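Acetyltransferase (Klebsiella pneumoniae, PDB 5XUN) is the toxin of a type II toxin-antitoxin system, a GNAT-family enzyme that probably acetylates glycyl-tRNA(Gly) with acetyl-CoA as donor. Local coordinates at residues N29-E34 with L60-L65; T6-M9 with S15-I18. The protein carries 1 engineered substitution. All coordinates share one frame; numbering follows the deposited sequence.

Interaction 1: N29-E34 with L60-L65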
loop_
_atom_site.group_PDB
_atom_site.type_symbol
_atom_site.label_atom_id
_atom_site.label_comp_id
_atom_site.label_asym_id
_atom_site.label_seq_id
_atom_site.Cartn_x
_atom_site.Cartn_y
_atom_site.Cartn_z
ATOM N N ASN B 29 16.282 -0.737 18.600
ATOM C CA ASN B 29 16.220 -1.755 19.643
ATOM C C ASN B 29 15.003 -1.534 20.522
ATOM O O ASN B 29 14.290 -2.483 20.867
ATOM C CB ASN B 29 17.486 -1.728 20.499
ATOM C CG ASN B 29 18.745 -1.965 19.697
ATOM O OD1 ASN B 29 18.780 -2.809 18.804
ATOM N ND2 ASN B 29 19.794 -1.215 20.016
ATOM N N THR B 30 14.764 -0.282 20.908
ATOM C CA THR B 30 13.584 0.030 21.697
ATOM C C THR B 30 12.311 -0.267 20.907
ATOM O O THR B 30 11.333 -0.785 21.460
ATOM C CB THR B 30 13.638 1.496 22.137
ATOM O OG1 THR B 30 14.766 1.692 22.998
ATOM C CG2 THR B 30 12.386 1.884 22.885
ATOM N N PHE B 31 12.318 0.015 19.598
ATOM C CA PHE B 31 11.107 -0.204 18.815
ATOM C C PHE B 31 10.753 -1.682 18.771
ATOM O O PHE B 31 9.583 -2.048 18.913
ATOM C CB PHE B 31 11.258 0.350 17.399
ATOM C CG PHE B 31 9.994 0.256 16.595
ATOM C CD1 PHE B 31 9.677 -0.906 15.900
ATOM C CD2 PHE B 31 9.107 1.313 16.559
ATOM C CE1 PHE B 31 8.496 -1.003 15.172
ATOM C CE2 PHE B 31 7.921 1.218 15.838
ATOM C CZ PHE B 31 7.623 0.058 15.142
ATOM N N LEU B 32 11.750 -2.545 18.550
ATOM C CA LEU B 32 11.513 -3.984 18.609
ATOM C C LEU B 32 10.849 -4.392 19.919
ATOM O O LEU B 32 9.928 -5.219 19.929
ATOM C CB LEU B 32 12.829 -4.739 18.437
ATOM C CG LEU B 32 12.731 -6.239 18.726
ATOM C CD1 LEU B 32 11.788 -6.907 17.741
ATOM C CD2 LEU B 32 14.100 -6.913 18.702
ATOM N N LYS B 33 11.303 -3.816 21.039
ATOM C CA LYS B 33 10.841 -4.251 22.357
ATOM C C LYS B 33 9.453 -3.724 22.692
ATOM O O LYS B 33 8.634 -4.453 23.258
ATOM C CB LYS B 33 11.815 -3.792 23.446
ATOM C CG LYS B 33 13.165 -4.471 23.431
ATOM C CD LYS B 33 13.979 -4.068 24.651
ATOM C CE LYS B 33 14.166 -2.560 24.740
ATOM N NZ LYS B 33 14.972 -2.175 25.939
ATOM N N GLU B 34 9.178 -2.459 22.383
ATOM C CA GLU B 34 7.995 -1.781 22.890
ATOM C C GLU B 34 6.854 -1.706 21.887
ATOM O O GLU B 34 5.690 -1.830 22.275
ATOM C CB GLU B 34 8.355 -0.348 23.291
ATOM C CG GLU B 34 9.683 -0.176 23.986
ATOM C CD GLU B 34 9.677 0.932 25.023
ATOM O OE1 GLU B 34 10.425 0.832 26.015
ATOM O OE2 GLU B 34 8.980 1.946 24.811
ATOM N N LEU B 60 17.083 -12.222 15.209
ATOM C CA LEU B 60 18.354 -11.612 14.854
ATOM C C LEU B 60 18.209 -10.419 13.919
ATOM O O LEU B 60 19.211 -9.753 13.629
ATOM C CB LEU B 60 19.282 -12.660 14.214
ATOM C CG LEU B 60 19.907 -13.735 15.119
ATOM C CD1 LEU B 60 20.645 -13.099 16.288
ATOM C CD2 LEU B 60 18.897 -14.760 15.614
ATOM N N GLY B 61 17.000 -10.135 13.447
ATOM C CA GLY B 61 16.750 -8.958 12.638
ATOM C C GLY B 61 15.272 -8.835 12.355
ATOM O O GLY B 61 14.507 -9.787 12.539
ATOM N N TYR B 62 14.872 -7.647 11.908
ATOM C CA TYR B 62 13.463 -7.431 11.606
ATOM C C TYR B 62 13.318 -6.245 10.662
ATOM O O TYR B 62 14.243 -5.440 10.511
ATOM C CB TYR B 62 12.653 -7.209 12.891
ATOM C CG TYR B 62 12.776 -5.819 13.491
ATOM C CD1 TYR B 62 13.820 -5.492 14.361
ATOM C CD2 TYR B 62 11.834 -4.847 13.213
ATOM C CE1 TYR B 62 13.922 -4.214 14.908
ATOM C CE2 TYR B 62 11.922 -3.594 13.744
ATOM C CZ TYR B 62 12.961 -3.276 14.599
ATOM O OH TYR B 62 13.024 -2.003 15.117
ATOM N N TYR B 63 12.140 -6.141 10.034
ATOM C CA TYR B 63 11.808 -4.953 9.249
ATOM C C TYR B 63 10.296 -4.741 9.249
ATOM O O TYR B 63 9.528 -5.657 9.551
ATOM C CB TYR B 63 12.361 -5.039 7.813
ATOM C CG TYR B 63 11.661 -5.973 6.839
ATOM C CD1 TYR B 63 10.481 -5.593 6.198
ATOM C CD2 TYR B 63 12.203 -7.213 6.526
ATOM C CE1 TYR B 63 9.859 -6.433 5.285
ATOM C CE2 TYR B 63 11.586 -8.062 5.621
ATOM C CZ TYR B 63 10.414 -7.665 5.000
ATOM O OH TYR B 63 9.800 -8.500 4.095
ATOM N N THR B 64 9.873 -3.516 8.899
ATOM C CA THR B 64 8.456 -3.161 8.860
ATOM C C THR B 64 8.096 -2.478 7.541
ATOM O O THR B 64 8.896 -1.732 6.971
ATOM C CB THR B 64 8.065 -2.215 10.022
ATOM O OG1 THR B 64 8.627 -0.923 9.797
ATOM C CG2 THR B 64 8.583 -2.736 11.340
ATOM N N LEU B 65 6.855 -2.704 7.084
ATOM C CA LEU B 65 6.333 -2.118 5.848
ATOM C C LEU B 65 5.008 -1.418 6.113
ATOM O O LEU B 65 4.140 -1.955 6.804
ATOM C CB LEU B 65 6.131 -3.193 4.768
ATOM C CG LEU B 65 7.402 -3.950 4.381
ATOM C CD1 LEU B 65 7.119 -5.103 3.420
ATOM C CD2 LEU B 65 8.391 -2.983 3.774
#
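Helix segment 29-34 lies over strand segment 60-65 at 80°, with 10.4 Å between the two axes at closest approach, and Leu32 and Tyr62 have the nearest CA atoms. Tyr62 carries the contact. Its ring rises from the strand and reaches the helix backbone with its hydroxyl. There OH is hydrogen-bonded to the backbone carbonyl of Leu28, one residue before the segment. This bond satisfies a buried polar atom and fixes the outer end of the ring. Leu32 packs against the same ring: its CB is 3.7 Å from Tyr62 CE1, and its CD1 sits over one face, near the rim. Phe31 crosses the tyrosine at about a right angle, with CD1 4.1 Å from Tyr62 CE2. Its CG stands anti to the backbone N (chi1 -175°), which carries the ring along the strand toward Thr64. Phe31 CE1 ends 4.2 Å from Thr64 CG2. Arg96, on strand 88-99, makes a cation-pi contact with Phe31. All four touching residues are buried, and the side chain of Thr64 is about 8 Å from the bound acetyl-CoA. The arrangement is that of the GNAT fold, in which an N-terminal helix packs on the central mixed sheet.

Interaction 2: T6-M9 with S15-I18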
loop_
_atom_site.group_PDB
_atom_site.type_symbol
_atom_site.label_atom_id
_atom_site.label_comp_id
_atom_site.label_asym_id
_atom_site.label_seq_id
_atom_site.Cartn_x
_atom_site.Cartn_y
_atom_site.Cartn_z
ATOM N N THR B 6 16.122 -17.918 8.938
ATOM C CA THR B 6 14.976 -17.799 8.052
ATOM C C THR B 6 14.207 -16.526 8.372
ATOM O O THR B 6 14.302 -15.975 9.474
ATOM C CB THR B 6 14.033 -19.008 8.152
ATOM O OG1 THR B 6 13.637 -19.202 9.518
ATOM C CG2 THR B 6 14.698 -20.273 7.615
ATOM N N ILE B 7 13.468 -16.057 7.368
ATOM C CA ILE B 7 12.658 -14.846 7.445
ATOM C C ILE B 7 11.186 -15.238 7.473
ATOM O O ILE B 7 10.750 -16.112 6.712
ATOM C CB ILE B 7 12.955 -13.900 6.272
ATOM C CG1 ILE B 7 14.444 -13.558 6.243
ATOM C CG2 ILE B 7 12.095 -12.654 6.355
ATOM C CD1 ILE B 7 14.892 -12.901 4.963
ATOM N N GLU B 8 10.428 -14.610 8.369
ATOM C CA GLU B 8 8.997 -14.853 8.465
ATOM C C GLU B 8 8.313 -13.575 8.928
ATOM O O GLU B 8 8.930 -12.711 9.555
ATOM C CB GLU B 8 8.685 -16.004 9.434
ATOM C CG GLU B 8 9.076 -15.695 10.874
ATOM C CD GLU B 8 9.002 -16.902 11.794
ATOM O OE1 GLU B 8 9.275 -18.035 11.340
ATOM O OE2 GLU B 8 8.652 -16.713 12.981
ATOM N N MET B 9 7.033 -13.451 8.591
ATOM C CA MET B 9 6.200 -12.454 9.247
ATOM C C MET B 9 6.134 -12.773 10.733
ATOM O O MET B 9 6.092 -13.944 11.124
ATOM C CB MET B 9 4.791 -12.443 8.643
ATOM C CG MET B 9 3.788 -11.581 9.415
ATOM S SD MET B 9 2.249 -11.329 8.510
ATOM C CE MET B 9 2.945 -10.678 6.993
ATOM N N SER B 15 6.443 -15.140 20.186
ATOM C CA SER B 15 7.196 -15.985 21.104
ATOM C C SER B 15 8.675 -16.023 20.752
ATOM O O SER B 15 9.313 -17.079 20.801
ATOM C CB SER B 15 6.597 -17.388 21.111
ATOM O OG SER B 15 7.191 -18.197 22.109
ATOM N N TYR B 16 9.232 -14.892 20.338
ATOM C CA TYR B 16 10.638 -14.815 19.981
ATOM C C TYR B 16 11.492 -14.504 21.199
ATOM O O TYR B 16 11.063 -13.812 22.125
ATOM C CB TYR B 16 10.872 -13.751 18.907
ATOM C CG TYR B 16 10.058 -13.983 17.663
ATOM C CD1 TYR B 16 10.282 -15.103 16.874
ATOM C CD2 TYR B 16 9.066 -13.091 17.276
ATOM C CE1 TYR B 16 9.542 -15.334 15.736
ATOM C CE2 TYR B 16 8.318 -13.314 16.138
ATOM C CZ TYR B 16 8.561 -14.438 15.371
ATOM O OH TYR B 16 7.821 -14.672 14.236
ATOM N N ASP B 17 12.715 -15.028 21.188
ATOM C CA ASP B 17 13.732 -14.632 22.153
ATOM C C ASP B 17 14.399 -13.370 21.626
ATOM O O ASP B 17 15.187 -13.427 20.677
ATOM C CB ASP B 17 14.750 -15.753 22.353
ATOM C CG ASP B 17 15.836 -15.402 23.374
ATOM O OD1 ASP B 17 15.879 -14.256 23.871
ATOM O OD2 ASP B 17 16.650 -16.292 23.689
ATOM N N ILE B 18 14.080 -12.228 22.226
ATOM C CA ILE B 18 14.665 -10.957 21.819
ATOM C C ILE B 18 15.618 -10.407 22.872
ATOM O O ILE B 18 16.138 -9.297 22.710
ATOM C CB ILE B 18 13.576 -9.928 21.481
ATOM C CG1 ILE B 18 12.742 -9.605 22.720
ATOM C CG2 ILE B 18 12.677 -10.460 20.374
ATOM C CD1 ILE B 18 11.926 -8.331 22.593
#
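Tyr16 and Glu8 meet through one short hydrogen bond, and they supply most of the surface buried here. Tyr16 OH donates to Glu8 OE2 at 2.5 Å. The two side chains come from opposite directions, Glu8 from the strand and Tyr16 from the loop. They bridge a wide gap, since even the nearest CA atoms, those of Glu8 and Tyr16, are 11.6 Å apart. The carboxylate oxygen lies at the edge of the tyrosine ring, in its plane, and OE2 is also 3.2 Å from Tyr16 CE1. It accepts through its anti lone pair, the one directed away from OE1. The carboxylate itself is turned out of the ring plane by 55°. Glu8 reaches this place with CG between the backbone N and the carbonyl carbon (chi1 65°) and an extended chain beyond CG. Its CG therefore also comes near the hydroxyl, 3.7 Å from Tyr16 OH. Met9 adds a smaller contact through its backbone, with its O 3.6 Å from the same Tyr16 OH; its side chain starts away from the loop.

The tyrosine oxygen has a second polar partner, the backbone N of Ala11. One hydroxyl thus ties the loop both to the strand and to the chain just after it. The two bonds fix the position of the hydroxyl and with it the outer end of the side chain. Phe14 packs edge-to-face with Tyr16, which may limit rotation of the ring.

This is a surface contact, formed of partly exposed residues. Strand 6-9 is an edge strand of the sheet within this chain and pairs antiparallel with strand 46-51. Tyr16 lies in the loop before helix 26-34 and also touches Val51 on strand 46-51 and Leu59 on strand 59-71. From the other face of the strand, Ile7 packs against helix 108-126.

How the interactions relate
The two contacts follow one another along the chain: interaction 2 closes before interaction 1 opens. Their centres are about 10 Å apart, on the same side of the chain's centre. Both reach the same mixed sheet, interaction 2 at its outer strand 6-9 and interaction 1 at strand 59-71, with strand 46-51 between them. They also touch directly. Ile18 packs on the helix, with its CB 4.1 Å from Leu32 CD2 and its CD1 4.1 Å from Lys33 CG. The loop held at the sheet edge thus continues into the helix that covers the sheet. Together they form one N-terminal part of the GNAT fold, from a surface contact to a buried one.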